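Local coordinates for protein CytC3 (Streptomyces, PDB 3GJA) that is a nonheme iron halogenase of a Streptomyces biosynthetic pathway, probably chlorinating a carrier-bound amino acid with the help of 2-oxoglutarate, oxygen and chloride, at residues Arg51-Tyr56 with Thr305-Tyr310; Thr115-Ala120 with Gln164-Thr169; Phe153-Glu158 with Lys249-Met254; Gln266-Thr271 with Ile281-Tyr286. All coordinates share one frame; numbering follows the deposited sequence.

Contact 1. Residues Arg51-Tyr56 with Thr305-Tyr310; sequences RSLAIY and TSQRGY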
loop_
_atom_site.group_PDB
_atom_site.type_symbol
_atom_site.label_atom_id
_atom_site.label_comp_id
_atom_site.label_asym_id
_atom_site.label_seq_id
_atom_site.Cartn_x
_atom_site.Cartn_y
_atom_site.Cartn_z
ATOM N N ARG A 51 -3.840 -9.180 -18.557
ATOM C CA ARG A 51 -2.775 -9.677 -17.695
ATOM C C ARG A 51 -1.603 -10.239 -18.488
ATOM O O ARG A 51 -0.722 -10.884 -17.920
ATOM C CB ARG A 51 -3.321 -10.769 -16.760
ATOM C CG ARG A 51 -4.376 -10.291 -15.765
ATOM C CD ARG A 51 -4.800 -11.410 -14.806
ATOM N NE ARG A 51 -3.678 -11.862 -13.988
ATOM C CZ ARG A 51 -3.212 -11.230 -12.913
ATOM N NH1 ARG A 51 -3.776 -10.104 -12.496
ATOM N NH2 ARG A 51 -2.155 -11.714 -12.263
ATOM N N SER A 52 -1.588 -9.982 -19.793
ATOM C CA SER A 52 -0.532 -10.498 -20.660
ATOM C C SER A 52 0.869 -10.270 -20.102
ATOM O O SER A 52 1.769 -11.067 -20.345
ATOM C CB SER A 52 -0.631 -9.874 -22.055
ATOM O OG SER A 52 -0.169 -8.537 -22.051
ATOM N N LEU A 53 1.058 -9.195 -19.350
ATOM C CA LEU A 53 2.375 -8.908 -18.795
ATOM C C LEU A 53 2.408 -8.829 -17.272
ATOM O O LEU A 53 3.347 -8.283 -16.701
ATOM C CB LEU A 53 2.915 -7.604 -19.385
ATOM C CG LEU A 53 3.397 -7.670 -20.835
ATOM C CD1 LEU A 53 3.687 -6.271 -21.352
ATOM C CD2 LEU A 53 4.645 -8.538 -20.914
ATOM N N ALA A 54 1.384 -9.363 -16.613
ATOM C CA ALA A 54 1.337 -9.337 -15.155
ATOM C C ALA A 54 2.381 -10.322 -14.639
ATOM O O ALA A 54 2.589 -11.378 -15.234
ATOM C CB ALA A 54 -0.048 -9.731 -14.668
ATOM N N ILE A 55 3.038 -9.988 -13.535
ATOM C CA ILE A 55 4.067 -10.877 -13.014
ATOM C C ILE A 55 3.545 -12.146 -12.355
ATOM O O ILE A 55 4.288 -13.120 -12.225
ATOM C CB ILE A 55 5.011 -10.148 -12.043
ATOM C CG1 ILE A 55 4.260 -9.699 -10.792
ATOM C CG2 ILE A 55 5.640 -8.963 -12.751
ATOM C CD1 ILE A 55 5.188 -9.306 -9.643
ATOM N N TYR A 56 2.280 -12.154 -11.938
ATOM C CA TYR A 56 1.725 -13.361 -11.327
ATOM C C TYR A 56 0.814 -14.092 -12.304
ATOM O O TYR A 56 -0.070 -13.499 -12.909
ATOM C CB TYR A 56 0.963 -13.037 -10.039
ATOM C CG TYR A 56 1.827 -12.357 -9.004
ATOM C CD1 TYR A 56 3.144 -12.771 -8.791
ATOM C CD2 TYR A 56 1.340 -11.292 -8.249
ATOM C CE1 TYR A 56 3.954 -12.139 -7.858
ATOM C CE2 TYR A 56 2.143 -10.655 -7.313
ATOM C CZ TYR A 56 3.448 -11.083 -7.123
ATOM O OH TYR A 56 4.252 -10.453 -6.203
ATOM N N THR A 305 13.090 -1.737 -13.608
ATOM C CA THR A 305 12.250 -1.499 -14.776
ATOM C C THR A 305 10.980 -2.328 -14.720
ATOM O O THR A 305 11.010 -3.494 -14.321
ATOM C CB THR A 305 13.008 -1.850 -16.070
ATOM O OG1 THR A 305 14.192 -1.047 -16.157
ATOM C CG2 THR A 305 12.135 -1.590 -17.298
ATOM N N SER A 306 9.865 -1.725 -15.129
ATOM C CA SER A 306 8.585 -2.418 -15.119
ATOM C C SER A 306 8.540 -3.410 -16.263
ATOM O O SER A 306 9.323 -3.327 -17.213
ATOM C CB SER A 306 7.428 -1.431 -15.278
ATOM O OG SER A 306 7.051 -1.302 -16.640
ATOM N N GLN A 307 7.599 -4.340 -16.168
ATOM C CA GLN A 307 7.414 -5.367 -17.167
ATOM C C GLN A 307 7.067 -4.756 -18.524
ATOM O O GLN A 307 6.991 -5.463 -19.525
ATOM C CB GLN A 307 6.296 -6.293 -16.719
ATOM C CG GLN A 307 6.467 -7.719 -17.136
ATOM C CD GLN A 307 7.618 -8.402 -16.422
ATOM O OE1 GLN A 307 7.860 -9.585 -16.629
ATOM N NE2 GLN A 307 8.331 -7.662 -15.576
ATOM N N ARG A 308 6.835 -3.447 -18.553
ATOM C CA ARG A 308 6.505 -2.766 -19.803
ATOM C C ARG A 308 7.543 -1.724 -20.170
ATOM O O ARG A 308 7.282 -0.840 -20.985
ATOM C CB ARG A 308 5.131 -2.091 -19.725
ATOM C CG ARG A 308 4.007 -2.912 -20.331
ATOM C CD ARG A 308 2.728 -2.090 -20.500
ATOM N NE ARG A 308 1.676 -2.891 -21.115
ATOM C CZ ARG A 308 0.974 -3.821 -20.476
ATOM N NH1 ARG A 308 1.202 -4.065 -19.194
ATOM N NH2 ARG A 308 0.059 -4.523 -21.125
ATOM N N GLY A 309 8.716 -1.819 -19.560
ATOM C CA GLY A 309 9.774 -0.879 -19.868
ATOM C C GLY A 309 9.697 0.439 -19.126
ATOM O O GLY A 309 10.471 1.355 -19.408
ATOM N N TYR A 310 8.768 0.559 -18.186
ATOM C CA TYR A 310 8.674 1.799 -17.433
ATOM C C TYR A 310 9.859 1.791 -16.471
ATOM O O TYR A 310 10.001 0.891 -15.644
ATOM C CB TYR A 310 7.342 1.879 -16.682
ATOM C CG TYR A 310 7.157 3.172 -15.918
ATOM C CD1 TYR A 310 7.858 3.409 -14.739
ATOM C CD2 TYR A 310 6.288 4.167 -16.384
ATOM C CE1 TYR A 310 7.705 4.602 -14.037
ATOM C CE2 TYR A 310 6.130 5.365 -15.689
ATOM C CZ TYR A 310 6.842 5.575 -14.519
ATOM O OH TYR A 310 6.716 6.758 -13.829
HETATM O O HOH W 1 -0.321 -6.896 -18.527
#
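Leu53 lays its CD1 methyl over the centre of one face of the Arg308 guanidinium, an aliphatic group covering a flat cation, while the same methyl lies 3.5 Å from Arg308 CG. The Arg308 chain runs extended from CG to NE, so the methyl touches it near its root and again at its end; Leu53 has CG set beside its own backbone N (chi1 -74°). A water that accepts from both Leu53 N (2.8 Å) and Arg308 NH1 (3.3 Å) bridges the two segments, and NH1 also bonds to the carbonyl O of Asp73. The pairing is between two type I beta turns, Arg51-Ala54 after helix 34-49 and Ser306-Gly309 in the C-terminal loop, so that distant parts of the chain meet at the surface. Gln307 CG lies 3.2 Å from Leu53 O; the bend at chi2 (69°) then turns the amide off toward Ile55, NE2 lying 4.1 Å from Ile55 CG2. Within 51-56, Arg51 NH2 donates to Tyr56 O (2.8 Å, 148°), with that oxygen near the guanidinium plane.

Contact 2. Residues Thr115-Ala120 with Gln164-Thr169; sequences TDWHQA and QLMPGT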
loop_
_atom_site.group_PDB
_atom_site.type_symbol
_atom_site.label_atom_id
_atom_site.label_comp_id
_atom_site.label_asym_id
_atom_site.label_seq_id
_atom_site.Cartn_x
_atom_site.Cartn_y
_atom_site.Cartn_z
ATOM N N THR A 115 -16.016 -4.193 9.226
ATOM C CA THR A 115 -15.071 -4.984 9.986
ATOM C C THR A 115 -14.987 -4.333 11.350
ATOM O O THR A 115 -15.142 -3.119 11.472
ATOM C CB THR A 115 -13.682 -4.988 9.334
ATOM O OG1 THR A 115 -13.750 -5.666 8.073
ATOM C CG2 THR A 115 -12.699 -5.724 10.208
ATOM N N ASP A 116 -14.768 -5.138 12.381
ATOM C CA ASP A 116 -14.659 -4.599 13.728
ATOM C C ASP A 116 -13.221 -4.122 13.908
ATOM O O ASP A 116 -12.362 -4.414 13.077
ATOM C CB ASP A 116 -14.992 -5.678 14.758
ATOM C CG ASP A 116 -15.447 -5.098 16.088
ATOM O OD1 ASP A 116 -15.248 -3.883 16.320
ATOM O OD2 ASP A 116 -15.997 -5.860 16.906
ATOM N N TRP A 117 -12.967 -3.386 14.985
ATOM C CA TRP A 117 -11.634 -2.861 15.274
ATOM C C TRP A 117 -10.577 -3.957 15.383
ATOM O O TRP A 117 -10.738 -4.914 16.142
ATOM C CB TRP A 117 -11.662 -2.045 16.572
ATOM C CG TRP A 117 -12.489 -0.796 16.474
ATOM C CD1 TRP A 117 -13.747 -0.600 16.968
ATOM C CD2 TRP A 117 -12.123 0.423 15.815
ATOM N NE1 TRP A 117 -14.188 0.668 16.659
ATOM C CE2 TRP A 117 -13.212 1.317 15.951
ATOM C CE3 TRP A 117 -10.982 0.847 15.123
ATOM C CZ2 TRP A 117 -13.193 2.607 15.420
ATOM C CZ3 TRP A 117 -10.963 2.134 14.594
ATOM C CH2 TRP A 117 -12.064 2.998 14.747
ATOM N N HIS A 118 -9.489 -3.804 14.631
ATOM C CA HIS A 118 -8.418 -4.799 14.641
ATOM C C HIS A 118 -7.104 -4.260 14.083
ATOM O O HIS A 118 -7.048 -3.157 13.536
ATOM C CB HIS A 118 -8.819 -6.008 13.799
ATOM C CG HIS A 118 -8.873 -5.720 12.330
ATOM N ND1 HIS A 118 -9.848 -4.928 11.761
ATOM C CD2 HIS A 118 -8.047 -6.083 11.320
ATOM C CE1 HIS A 118 -9.620 -4.816 10.464
ATOM N NE2 HIS A 118 -8.534 -5.507 10.171
ATOM N N GLN A 119 -6.051 -5.060 14.217
ATOM C CA GLN A 119 -4.737 -4.695 13.708
ATOM C C GLN A 119 -4.292 -5.753 12.706
ATOM O O GLN A 119 -4.061 -6.913 13.070
ATOM C CB GLN A 119 -3.726 -4.619 14.843
ATOM C CG GLN A 119 -4.090 -3.625 15.905
ATOM C CD GLN A 119 -3.017 -3.495 16.956
ATOM O OE1 GLN A 119 -1.977 -2.876 16.727
ATOM N NE2 GLN A 119 -3.256 -4.088 18.117
ATOM N N ALA A 120 -4.181 -5.357 11.442
ATOM C CA ALA A 120 -3.766 -6.284 10.401
ATOM C C ALA A 120 -2.274 -6.596 10.549
ATOM O O ALA A 120 -1.519 -5.796 11.097
ATOM C CB ALA A 120 -4.055 -5.683 9.030
ATOM N N GLN A 164 -12.203 3.175 9.003
ATOM C CA GLN A 164 -12.385 3.865 10.274
ATOM C C GLN A 164 -11.084 3.770 11.066
ATOM O O GLN A 164 -10.517 2.686 11.216
ATOM C CB GLN A 164 -13.510 3.212 11.066
ATOM C CG GLN A 164 -14.872 3.356 10.441
ATOM C CD GLN A 164 -15.891 2.461 11.106
ATOM O OE1 GLN A 164 -15.945 1.263 10.839
ATOM N NE2 GLN A 164 -16.696 3.036 11.993
ATOM N N LEU A 165 -10.608 4.912 11.546
ATOM C CA LEU A 165 -9.377 4.978 12.334
ATOM C C LEU A 165 -9.681 5.702 13.644
ATOM O O LEU A 165 -10.645 6.453 13.726
ATOM C CB LEU A 165 -8.292 5.763 11.586
ATOM C CG LEU A 165 -7.604 5.230 10.330
ATOM C CD1 LEU A 165 -7.097 3.835 10.602
ATOM C CD2 LEU A 165 -8.551 5.229 9.156
ATOM N N MET A 166 -8.881 5.471 14.676
ATOM C CA MET A 166 -9.109 6.178 15.931
ATOM C C MET A 166 -7.826 6.864 16.380
ATOM O O MET A 166 -6.734 6.308 16.249
ATOM C CB MET A 166 -9.627 5.234 17.034
ATOM C CG MET A 166 -8.719 4.070 17.410
ATOM S SD MET A 166 -9.261 3.272 18.969
ATOM C CE MET A 166 -10.922 2.734 18.546
ATOM N N PRO A 167 -7.941 8.094 16.896
ATOM C CA PRO A 167 -6.799 8.880 17.372
ATOM C C PRO A 167 -6.051 8.140 18.474
ATOM O O PRO A 167 -6.441 7.039 18.855
ATOM C CB PRO A 167 -7.452 10.158 17.881
ATOM C CG PRO A 167 -8.651 10.289 17.004
ATOM C CD PRO A 167 -9.180 8.881 16.971
ATOM N N GLY A 168 -4.986 8.744 18.990
ATOM C CA GLY A 168 -4.224 8.096 20.041
ATOM C C GLY A 168 -3.489 6.902 19.474
ATOM O O GLY A 168 -3.814 6.437 18.385
ATOM N N THR A 169 -2.500 6.396 20.203
ATOM C CA THR A 169 -1.725 5.258 19.723
ATOM C C THR A 169 -2.477 3.945 19.926
ATOM O O THR A 169 -1.893 3.020 20.529
ATOM C CB THR A 169 -0.360 5.169 20.444
ATOM O OG1 THR A 169 0.210 6.480 20.556
ATOM C CG2 THR A 169 0.600 4.288 19.654
#
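Met166 sets CG between its backbone N and carbonyl carbon (chi1 60°) and bends again at chi3, which folds the CE methyl back over the indole of Trp117. The tryptophan, with CG beside its own N (chi1 -66°), swings its six-membered ring under that methyl: Met166 CE stands 3.6 Å from the ring centroid, only 6° off the normal, a CH-pi contact. SD is above the same face but farther, 4.9 Å from the centroid, as a Met-aromatic pair. Backbone of Leu165 meets the edge of the indole near its plane, and Gln164 CB packs 4.0 Å from Trp117 CH2. At the corner of the chain, Asp116 accepts twice: OD1 from Trp117 N (2.7 Å), on the anti side but tilted out of the carboxylate plane, and its carbonyl O from His118 ND1 (2.9 Å). The ring of His118 also meets that of His240. The sequence His118-Gln119-Ala120 is consistent with the HXA motif of nonheme iron halogenases, where alanine stands in place of the carboxylate ligand of related dioxygenases.

Contact 3. Residues Phe153-Glu158 with Lys249-Met254; sequences FTHSTE and KTDYRM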
loop_
_atom_site.group_PDB
_atom_site.type_symbol
_atom_site.label_atom_id
_atom_site.label_comp_id
_atom_site.label_asym_id
_atom_site.label_seq_id
_atom_site.Cartn_x
_atom_site.Cartn_y
_atom_site.Cartn_z
ATOM N N PHE A 153 -9.597 5.637 -5.500
ATOM C CA PHE A 153 -9.713 5.774 -6.953
ATOM C C PHE A 153 -11.147 6.162 -7.274
ATOM O O PHE A 153 -11.446 6.750 -8.312
ATOM C CB PHE A 153 -9.359 4.448 -7.644
ATOM C CG PHE A 153 -7.877 4.256 -7.889
ATOM C CD1 PHE A 153 -6.939 5.127 -7.337
ATOM C CD2 PHE A 153 -7.425 3.199 -8.668
ATOM C CE1 PHE A 153 -5.577 4.952 -7.558
ATOM C CE2 PHE A 153 -6.054 3.010 -8.896
ATOM C CZ PHE A 153 -5.134 3.886 -8.342
ATOM N N THR A 154 -12.020 5.805 -6.347
ATOM C CA THR A 154 -13.444 6.074 -6.412
ATOM C C THR A 154 -13.663 6.838 -5.105
ATOM O O THR A 154 -12.763 6.873 -4.271
ATOM C CB THR A 154 -14.196 4.725 -6.407
ATOM O OG1 THR A 154 -14.817 4.513 -7.678
ATOM C CG2 THR A 154 -15.199 4.667 -5.306
ATOM N N HIS A 155 -14.809 7.470 -4.903
ATOM C CA HIS A 155 -14.977 8.162 -3.633
ATOM C C HIS A 155 -15.149 7.105 -2.537
ATOM O O HIS A 155 -15.709 6.037 -2.774
ATOM C CB HIS A 155 -16.198 9.104 -3.656
ATOM C CG HIS A 155 -17.514 8.401 -3.808
ATOM N ND1 HIS A 155 -18.701 8.944 -3.360
ATOM C CD2 HIS A 155 -17.838 7.218 -4.385
ATOM C CE1 HIS A 155 -19.697 8.128 -3.656
ATOM N NE2 HIS A 155 -19.201 7.074 -4.279
ATOM N N SER A 156 -14.635 7.387 -1.350
ATOM C CA SER A 156 -14.780 6.463 -0.235
ATOM C C SER A 156 -15.608 7.213 0.792
ATOM O O SER A 156 -15.133 8.162 1.420
ATOM C CB SER A 156 -13.423 6.088 0.361
ATOM O OG SER A 156 -13.592 5.160 1.415
ATOM N N THR A 157 -16.855 6.788 0.940
ATOM C CA THR A 157 -17.791 7.427 1.853
ATOM C C THR A 157 -18.251 6.486 2.950
ATOM O O THR A 157 -17.900 5.299 2.964
ATOM C CB THR A 157 -19.042 7.874 1.103
ATOM O OG1 THR A 157 -19.722 6.712 0.602
ATOM C CG2 THR A 157 -18.671 8.785 -0.070
ATOM N N GLU A 158 -19.051 7.021 3.867
ATOM C CA GLU A 158 -19.585 6.206 4.943
ATOM C C GLU A 158 -20.582 5.238 4.335
ATOM O O GLU A 158 -20.637 4.070 4.716
ATOM C CB GLU A 158 -20.267 7.072 5.997
ATOM C CG GLU A 158 -19.292 7.878 6.830
ATOM C CD GLU A 158 -19.968 8.570 7.992
ATOM O OE1 GLU A 158 -20.504 7.861 8.873
ATOM O OE2 GLU A 158 -19.966 9.821 8.023
ATOM N N LYS A 249 -26.109 -0.459 -5.587
ATOM C CA LYS A 249 -25.311 -1.516 -6.191
ATOM C C LYS A 249 -24.344 -1.026 -7.270
ATOM O O LYS A 249 -23.376 -1.714 -7.592
ATOM C CB LYS A 249 -26.226 -2.599 -6.770
ATOM C CG LYS A 249 -27.001 -3.361 -5.712
ATOM C CD LYS A 249 -27.985 -4.333 -6.337
ATOM C CE LYS A 249 -28.797 -5.060 -5.274
ATOM N NZ LYS A 249 -27.937 -5.977 -4.481
ATOM N N THR A 250 -24.601 0.151 -7.833
ATOM C CA THR A 250 -23.715 0.689 -8.859
ATOM C C THR A 250 -22.637 1.564 -8.231
ATOM O O THR A 250 -21.709 2.006 -8.908
ATOM C CB THR A 250 -24.486 1.539 -9.872
ATOM O OG1 THR A 250 -25.195 2.570 -9.177
ATOM C CG2 THR A 250 -25.475 0.674 -10.658
ATOM N N ASP A 251 -22.761 1.812 -6.933
ATOM C CA ASP A 251 -21.796 2.654 -6.235
ATOM C C ASP A 251 -20.704 1.825 -5.572
ATOM O O ASP A 251 -20.759 1.547 -4.384
ATOM C CB ASP A 251 -22.522 3.524 -5.193
ATOM C CG ASP A 251 -21.564 4.307 -4.300
ATOM O OD1 ASP A 251 -20.442 4.617 -4.752
ATOM O OD2 ASP A 251 -21.943 4.626 -3.148
ATOM N N TYR A 252 -19.709 1.422 -6.346
ATOM C CA TYR A 252 -18.625 0.631 -5.782
ATOM C C TYR A 252 -17.503 1.548 -5.332
ATOM O O TYR A 252 -17.288 2.617 -5.900
ATOM C CB TYR A 252 -18.070 -0.356 -6.805
ATOM C CG TYR A 252 -17.265 0.303 -7.896
ATOM C CD1 TYR A 252 -17.885 0.818 -9.033
ATOM C CD2 TYR A 252 -15.881 0.441 -7.777
ATOM C CE1 TYR A 252 -17.148 1.455 -10.031
ATOM C CE2 TYR A 252 -15.131 1.078 -8.766
ATOM C CZ TYR A 252 -15.770 1.582 -9.890
ATOM O OH TYR A 252 -15.036 2.207 -10.865
ATOM N N ARG A 253 -16.796 1.128 -4.296
ATOM C CA ARG A 253 -15.688 1.903 -3.792
ATOM C C ARG A 253 -14.410 1.166 -4.166
ATOM O O ARG A 253 -14.307 -0.049 -3.976
ATOM C CB ARG A 253 -15.800 2.059 -2.280
ATOM C CG ARG A 253 -14.560 2.625 -1.640
ATOM C CD ARG A 253 -13.648 1.504 -1.184
ATOM N NE ARG A 253 -13.810 1.221 0.237
ATOM C CZ ARG A 253 -13.207 0.220 0.872
ATOM N NH1 ARG A 253 -12.406 -0.610 0.210
ATOM N NH2 ARG A 253 -13.374 0.069 2.178
ATOM N N MET A 254 -13.445 1.892 -4.716
ATOM C CA MET A 254 -12.186 1.276 -5.100
ATOM C C MET A 254 -10.999 1.995 -4.491
ATOM O O MET A 254 -10.782 3.184 -4.728
ATOM C CB MET A 254 -12.033 1.253 -6.622
ATOM C CG MET A 254 -10.803 0.479 -7.106
ATOM S SD MET A 254 -10.828 -1.265 -6.595
ATOM C CE MET A 254 -12.098 -1.894 -7.681
#
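The imidazole of His155 takes Asp251 at its edge: OD1 lies near the ring plane, and the bond from NE2 is short and fairly straight (2.8 Å, 161°). It lands on the syn side of OD1 but out of the carboxylate plane, the ring and carboxylate planes being 41° apart. The ring of Phe153, by contrast, turns away to meet the rings of Phe256, Trp41 and His80, and Thr154 OG1 comes obliquely to the Tyr252 ring, 3.6 Å from CE2. With a phenylalanine in place of His155, Asp251 OD1 would probably lose this donor and the two loops the side-chain hydrogen bond between them. The backbones are joined at Met254 O, which accepts from Phe153 N (2.8 Å) and weakly from Thr154 N (3.3 Å). Arg253 CG, anti to the backbone N (chi1 169°), lies 3.8 Å from His155 O; the bends at chi2 and chi3 carry the terminal nitrogens to the carbonyls of Phe106 and Gly161; a bound acetate lies close by. Strands 147-152 and 253-262 are antiparallel neighbours in the main sheet of this cupin-type barrel, and an arginine near the start of the latter strand commonly receives 2-oxoglutarate in such enzymes, a role Arg253 may share.

Contact 4. Residues Gln266-Thr271 with Ile281-Tyr286; sequences QVYPGT and INLEKY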
loop_
_atom_site.group_PDB
_atom_site.type_symbol
_atom_site.label_atom_id
_atom_site.label_comp_id
_atom_site.label_asym_id
_atom_site.label_seq_id
_atom_site.Cartn_x
_atom_site.Cartn_y
_atom_site.Cartn_z
ATOM N N GLN A 266 13.915 -6.344 5.003
ATOM C CA GLN A 266 13.939 -7.482 4.101
ATOM C C GLN A 266 12.526 -7.849 3.651
ATOM O O GLN A 266 11.615 -8.025 4.467
ATOM C CB GLN A 266 14.594 -8.682 4.773
ATOM C CG GLN A 266 16.027 -8.440 5.184
ATOM C CD GLN A 266 16.733 -9.724 5.544
ATOM O OE1 GLN A 266 17.028 -10.547 4.676
ATOM N NE2 GLN A 266 16.997 -9.912 6.831
ATOM N N VAL A 267 12.360 -7.964 2.342
ATOM C CA VAL A 267 11.081 -8.297 1.751
ATOM C C VAL A 267 11.102 -9.752 1.337
ATOM O O VAL A 267 12.037 -10.208 0.686
ATOM C CB VAL A 267 10.808 -7.402 0.532
ATOM C CG1 VAL A 267 9.516 -7.820 -0.168
ATOM C CG2 VAL A 267 10.729 -5.955 0.991
ATOM N N TYR A 268 10.061 -10.483 1.713
ATOM C CA TYR A 268 10.003 -11.897 1.388
ATOM C C TYR A 268 11.321 -12.564 1.825
ATOM O O TYR A 268 11.994 -13.215 1.031
ATOM C CB TYR A 268 9.767 -12.076 -0.117
ATOM C CG TYR A 268 8.420 -11.559 -0.592
ATOM C CD1 TYR A 268 7.232 -12.028 -0.027
ATOM C CD2 TYR A 268 8.331 -10.611 -1.618
ATOM C CE1 TYR A 268 5.985 -11.572 -0.470
ATOM C CE2 TYR A 268 7.087 -10.144 -2.072
ATOM C CZ TYR A 268 5.920 -10.633 -1.495
ATOM O OH TYR A 268 4.689 -10.216 -1.953
ATOM N N PRO A 269 11.693 -12.402 3.109
ATOM C CA PRO A 269 12.925 -12.982 3.656
ATOM C C PRO A 269 13.006 -14.476 3.378
ATOM O O PRO A 269 11.982 -15.145 3.225
ATOM C CB PRO A 269 12.829 -12.663 5.146
ATOM C CG PRO A 269 11.353 -12.654 5.394
ATOM C CD PRO A 269 10.846 -11.877 4.195
ATOM N N GLY A 270 14.222 -15.003 3.340
ATOM C CA GLY A 270 14.385 -16.405 3.017
ATOM C C GLY A 270 14.105 -16.397 1.531
ATOM O O GLY A 270 14.769 -15.671 0.789
ATOM N N THR A 271 13.128 -17.176 1.086
ATOM C CA THR A 271 12.770 -17.183 -0.330
ATOM C C THR A 271 13.990 -17.382 -1.232
ATOM O O THR A 271 13.908 -17.214 -2.450
ATOM C CB THR A 271 12.084 -15.847 -0.707
ATOM O OG1 THR A 271 10.954 -15.631 0.147
ATOM C CG2 THR A 271 11.617 -15.869 -2.137
ATOM N N ILE A 281 1.185 -15.878 -5.233
ATOM C CA ILE A 281 2.402 -15.097 -5.385
ATOM C C ILE A 281 3.533 -15.946 -5.966
ATOM O O ILE A 281 3.866 -17.003 -5.429
ATOM C CB ILE A 281 2.907 -14.561 -4.032
ATOM C CG1 ILE A 281 1.919 -13.554 -3.453
ATOM C CG2 ILE A 281 4.277 -13.919 -4.209
ATOM C CD1 ILE A 281 2.280 -13.120 -2.050
ATOM N N ASN A 282 4.117 -15.484 -7.064
ATOM C CA ASN A 282 5.247 -16.184 -7.665
ATOM C C ASN A 282 6.367 -15.160 -7.771
ATOM O O ASN A 282 6.303 -14.243 -8.585
ATOM C CB ASN A 282 4.890 -16.736 -9.043
ATOM C CG ASN A 282 6.014 -17.565 -9.640
ATOM O OD1 ASN A 282 5.779 -18.632 -10.202
ATOM N ND2 ASN A 282 7.240 -17.074 -9.522
ATOM N N LEU A 283 7.387 -15.320 -6.933
ATOM C CA LEU A 283 8.519 -14.397 -6.878
ATOM C C LEU A 283 9.430 -14.325 -8.094
ATOM O O LEU A 283 10.275 -13.438 -8.169
ATOM C CB LEU A 283 9.373 -14.690 -5.641
ATOM C CG LEU A 283 8.912 -14.162 -4.273
ATOM C CD1 LEU A 283 7.592 -13.419 -4.391
ATOM C CD2 LEU A 283 8.778 -15.314 -3.309
ATOM N N GLU A 284 9.258 -15.235 -9.043
ATOM C CA GLU A 284 10.104 -15.241 -10.231
ATOM C C GLU A 284 10.352 -13.843 -10.797
ATOM O O GLU A 284 11.498 -13.409 -10.916
ATOM C CB GLU A 284 9.494 -16.125 -11.317
ATOM C CG GLU A 284 10.414 -16.358 -12.499
ATOM C CD GLU A 284 9.748 -17.168 -13.594
ATOM O OE1 GLU A 284 9.228 -18.263 -13.282
ATOM O OE2 GLU A 284 9.743 -16.713 -14.762
ATOM N N LYS A 285 9.284 -13.131 -11.140
ATOM C CA LYS A 285 9.438 -11.793 -11.698
ATOM C C LYS A 285 9.144 -10.678 -10.701
ATOM O O LYS A 285 8.934 -9.531 -11.093
ATOM C CB LYS A 285 8.543 -11.636 -12.925
ATOM C CG LYS A 285 8.823 -12.657 -14.011
ATOM C CD LYS A 285 7.865 -12.507 -15.178
ATOM C CE LYS A 285 8.047 -13.631 -16.181
ATOM N NZ LYS A 285 7.034 -13.563 -17.274
ATOM N N TYR A 286 9.125 -11.005 -9.413
ATOM C CA TYR A 286 8.860 -9.983 -8.415
ATOM C C TYR A 286 10.091 -9.144 -8.142
ATOM O O TYR A 286 11.222 -9.606 -8.285
ATOM C CB TYR A 286 8.409 -10.585 -7.080
ATOM C CG TYR A 286 8.383 -9.543 -5.974
ATOM C CD1 TYR A 286 7.309 -8.655 -5.846
ATOM C CD2 TYR A 286 9.477 -9.372 -5.121
ATOM C CE1 TYR A 286 7.326 -7.621 -4.905
ATOM C CE2 TYR A 286 9.507 -8.339 -4.177
ATOM C CZ TYR A 286 8.425 -7.463 -4.077
ATOM O OH TYR A 286 8.453 -6.420 -3.162
#
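Tyr268 drives the edge of its ring into the face of Tyr286, a T-shaped aromatic pair with planes at 90° and centroids 4.9 Å apart. It joins the loop after strand 266-267, which pairs with 132-133, to the turn after 281-282, the second strand of a small antiparallel pair with 276-278, beside the main sheet of the cupin-type fold. Tyr268 CE2 stands over the centre of the Tyr286 ring, 3.6 Å from CZ. Tyr286 CG lies anti to the backbone N (chi1 169°), which sets its ring against the Tyr268 edge. Around the phenol end, Val267 CG1 approaches Tyr286 OH at 3.5 Å, crossing at about a right angle, and this hydroxyl is paired with the carbonyl O of Trp101. Leu283 comes over one face of the Tyr268 ring, its CD1 4.1 Å from the centroid in a CH-pi contact. Ile281 and Tyr268 run toward each other from opposite directions, Ile281 CD1 lying 3.8 Å from Tyr268 OH, which bonds to Arg102. A leucine in place of Tyr286 would remove both the flat face and the hydroxyl, and is likely to leave the Tyr268 edge poorly packed and Trp101 O without this partner. Within 266-271 the chain curls back on itself: Thr271 OG1 donates to Tyr268 O at 2.8 Å, from well above the carbonyl plane.

How the contacts relate
Contacts 1 and 4 form one continuous patch: Tyr56 CE1 lies 3.2 Å from Asn282 O, Gln307 OE1 meets Lys285 CD at 3.3 Å, and their centres are about 16 Å apart. Contacts 2 and 3 lie on another side of the barrel, centres about 21 Å apart and nearest atoms about 7 Å apart; their segments alternate along the chain. These two carry the features suggesting the active site: the HXA-like sequence in 115-120 and Arg253, a possible 2-oxoglutarate arginine, whose nearby acetate probably comes from the crystallisation liquor. Contact 4 stands about 32 Å from contact 3 between centres, though strands 253-262 and 266-267 are consecutive. Contact 1 is farthest from contact 2, about 35 Å between centres, across the middle of the chain.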